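Local coordinates for microcin B17-processing protein McbD (Escherichia coli str. K-12 substr. MG1655, PDB 6GRH) that is the YcaO-family cyclodehydratase component of the microcin B17 synthetase, needed to process the inactive McbA precursor into the active peptide antibiotic, at residues Asn196-Ile201 against Ser258-Trp263. The protein carries 1 engineered substitution. Residues are numbered along the deposited sequence; the frame is centred on the assembly and turned at random.
Sequences NHIDEI and SVVELW
I201 reaches into the angle between V259 and W263 and carries much of this apolar helix-helix contact. CG2 of I201 lies mainly against V259 CG1, 3.6 Å away, the two side chains running alongside each other but pointing opposite ways. CD1 of I201 lies mainly against W263 CB at 3.8 Å, its chain roughly perpendicular to that of the tryptophan. At the start of the indole, W263 CG and CD1 lie beside I201 CD1 and CG1, with the isoleucine placed obliquely to the ring.

One turn earlier, I198 straddles the two valines. CG2 of I198 rests on V259 CG1 at 4.0 Å, leaving V259 CG1 touched by both isoleucines; CD1 of I198 presses on V260 CG2 at 3.4 Å, closer than carbons usually pack. The bend of I198 (chi1 -57°, chi2 -56°) swings that methyl across to V260, although the residue's CB does not face the partner helix.

H197 adds a lighter touch: V260 CG2 meets the imidazole at its rim, roughly level with the ring, 4.0 Å from H197 CD2, while I198 CG1 lies over one ring face, off-centre. No hydrogen bond links the two segments.

The helix axes approach to 9.8 Å and are inclined at 54°, packing the start of helix 196-208 against the middle of helix 251-275 within the YcaO fold. P27 touches both I201 and W263, strand 41-45 contributes A44 against V260 and W263, and V259 also packs on L202 of helix 196-208 and on T228 of strand 224-231.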
loop_
_atom_site.group_PDB
_atom_site.type_symbol
_atom_site.label_atom_id
_atom_site.label_comp_id
_atom_site.label_asym_id
_atom_site.label_seq_id
_atom_site.Cartn_x
_atom_site.Cartn_y
_atom_site.Cartn_z
ATOM N N ASN E 196 12.978 -23.910 -23.935
ATOM C CA ASN E 196 14.072 -23.213 -23.254
ATOM C C ASN E 196 14.522 -23.890 -21.945
ATOM O O ASN E 196 15.720 -24.072 -21.747
ATOM C CB ASN E 196 13.733 -21.724 -22.992
ATOM C CG ASN E 196 14.023 -20.836 -24.197
ATOM O OD1 ASN E 196 14.253 -21.316 -25.305
ATOM N ND2 ASN E 196 14.042 -19.535 -23.976
ATOM N N HIS E 197 13.591 -24.299 -21.100
ATOM C CA HIS E 197 13.991 -24.874 -19.808
ATOM C C HIS E 197 14.593 -26.274 -19.929
ATOM O O HIS E 197 15.430 -26.645 -19.110
ATOM C CB HIS E 197 12.909 -24.773 -18.725
ATOM C CG HIS E 197 11.719 -25.665 -18.920
ATOM N ND1 HIS E 197 10.665 -25.339 -19.752
ATOM C CD2 HIS E 197 11.391 -26.847 -18.346
ATOM C CE1 HIS E 197 9.748 -26.292 -19.688
ATOM N NE2 HIS E 197 10.167 -27.221 -18.847
ATOM N N ILE E 198 14.245 -26.996 -20.997
ATOM C CA ILE E 198 14.772 -28.341 -21.221
ATOM C C ILE E 198 16.201 -28.228 -21.731
ATOM O O ILE E 198 17.106 -28.902 -21.239
ATOM C CB ILE E 198 13.881 -29.131 -22.210
ATOM C CG1 ILE E 198 12.440 -29.198 -21.691
ATOM C CG2 ILE E 198 14.442 -30.526 -22.478
ATOM C CD1 ILE E 198 12.277 -29.786 -20.304
ATOM N N ASP E 199 16.402 -27.351 -22.701
ATOM C CA ASP E 199 17.728 -27.110 -23.265
ATOM C C ASP E 199 18.709 -26.521 -22.256
ATOM O O ASP E 199 19.877 -26.846 -22.280
ATOM C CB ASP E 199 17.609 -26.222 -24.508
ATOM C CG ASP E 199 16.838 -26.917 -25.641
ATOM O OD1 ASP E 199 16.796 -28.169 -25.667
ATOM O OD2 ASP E 199 16.250 -26.226 -26.492
ATOM N N GLU E 200 18.214 -25.673 -21.367
ATOM C CA GLU E 200 19.013 -25.132 -20.262
ATOM C C GLU E 200 19.551 -26.267 -19.352
ATOM O O GLU E 200 20.741 -26.297 -19.032
ATOM C CB GLU E 200 18.160 -24.160 -19.450
ATOM C CG GLU E 200 18.926 -23.282 -18.480
ATOM C CD GLU E 200 19.357 -21.947 -19.061
ATOM O OE1 GLU E 200 19.281 -21.716 -20.298
ATOM O OE2 GLU E 200 19.806 -21.121 -18.244
ATOM N N ILE E 201 18.671 -27.191 -18.957
ATOM C CA ILE E 201 19.082 -28.363 -18.173
ATOM C C ILE E 201 20.062 -29.227 -18.971
ATOM O O ILE E 201 21.126 -29.566 -18.471
ATOM C CB ILE E 201 17.882 -29.232 -17.705
ATOM C CG1 ILE E 201 16.992 -28.457 -16.742
ATOM C CG2 ILE E 201 18.359 -30.533 -17.046
ATOM C CD1 ILE E 201 15.589 -29.023 -16.658
ATOM N N SER E 258 11.107 -36.374 -18.860
ATOM C CA SER E 258 12.239 -37.156 -18.328
ATOM C C SER E 258 13.421 -36.279 -17.865
ATOM O O SER E 258 13.992 -36.493 -16.790
ATOM C CB SER E 258 12.718 -38.164 -19.363
ATOM O OG SER E 258 13.754 -38.949 -18.836
ATOM N N VAL E 259 13.759 -35.290 -18.682
ATOM C CA VAL E 259 14.829 -34.353 -18.355
ATOM C C VAL E 259 14.514 -33.585 -17.051
ATOM O O VAL E 259 15.388 -33.428 -16.191
ATOM C CB VAL E 259 15.100 -33.405 -19.538
ATOM C CG1 VAL E 259 15.999 -32.228 -19.172
ATOM C CG2 VAL E 259 15.718 -34.195 -20.664
ATOM N N VAL E 260 13.264 -33.153 -16.905
ATOM C CA VAL E 260 12.856 -32.385 -15.717
ATOM C C VAL E 260 12.805 -33.299 -14.485
ATOM O O VAL E 260 13.148 -32.868 -13.375
ATOM C CB VAL E 260 11.515 -31.648 -15.927
ATOM C CG1 VAL E 260 11.084 -30.949 -14.651
ATOM C CG2 VAL E 260 11.648 -30.624 -17.030
ATOM N N GLU E 261 12.376 -34.546 -14.666
ATOM C CA GLU E 261 12.450 -35.542 -13.584
ATOM C C GLU E 261 13.897 -35.745 -13.126
ATOM O O GLU E 261 14.158 -35.778 -11.931
ATOM C CB GLU E 261 11.851 -36.880 -14.015
ATOM C CG GLU E 261 10.335 -36.858 -14.203
ATOM C CD GLU E 261 9.550 -37.033 -12.912
ATOM O OE1 GLU E 261 10.063 -37.660 -11.948
ATOM O OE2 GLU E 261 8.396 -36.560 -12.867
ATOM N N LEU E 262 14.829 -35.848 -14.063
ATOM C CA LEU E 262 16.242 -35.923 -13.702
ATOM C C LEU E 262 16.700 -34.693 -12.896
ATOM O O LEU E 262 17.267 -34.830 -11.827
ATOM C CB LEU E 262 17.117 -36.137 -14.938
ATOM C CG LEU E 262 18.590 -36.489 -14.688
ATOM C CD1 LEU E 262 19.198 -37.266 -15.863
ATOM C CD2 LEU E 262 19.431 -35.247 -14.372
ATOM N N TRP E 263 16.445 -33.499 -13.417
ATOM C CA TRP E 263 16.807 -32.273 -12.716
ATOM C C TRP E 263 16.231 -32.223 -11.291
ATOM O O TRP E 263 16.924 -31.870 -10.335
ATOM C CB TRP E 263 16.334 -31.057 -13.502
ATOM C CG TRP E 263 16.703 -29.797 -12.822
ATOM C CD1 TRP E 263 17.909 -29.193 -12.831
ATOM C CD2 TRP E 263 15.860 -29.022 -11.986
ATOM N NE1 TRP E 263 17.871 -28.059 -12.046
ATOM C CE2 TRP E 263 16.619 -27.933 -11.521
ATOM C CE3 TRP E 263 14.530 -29.149 -11.579
ATOM C CZ2 TRP E 263 16.094 -26.948 -10.680
ATOM C CZ3 TRP E 263 13.992 -28.172 -10.730
ATOM C CH2 TRP E 263 14.778 -27.082 -10.291
#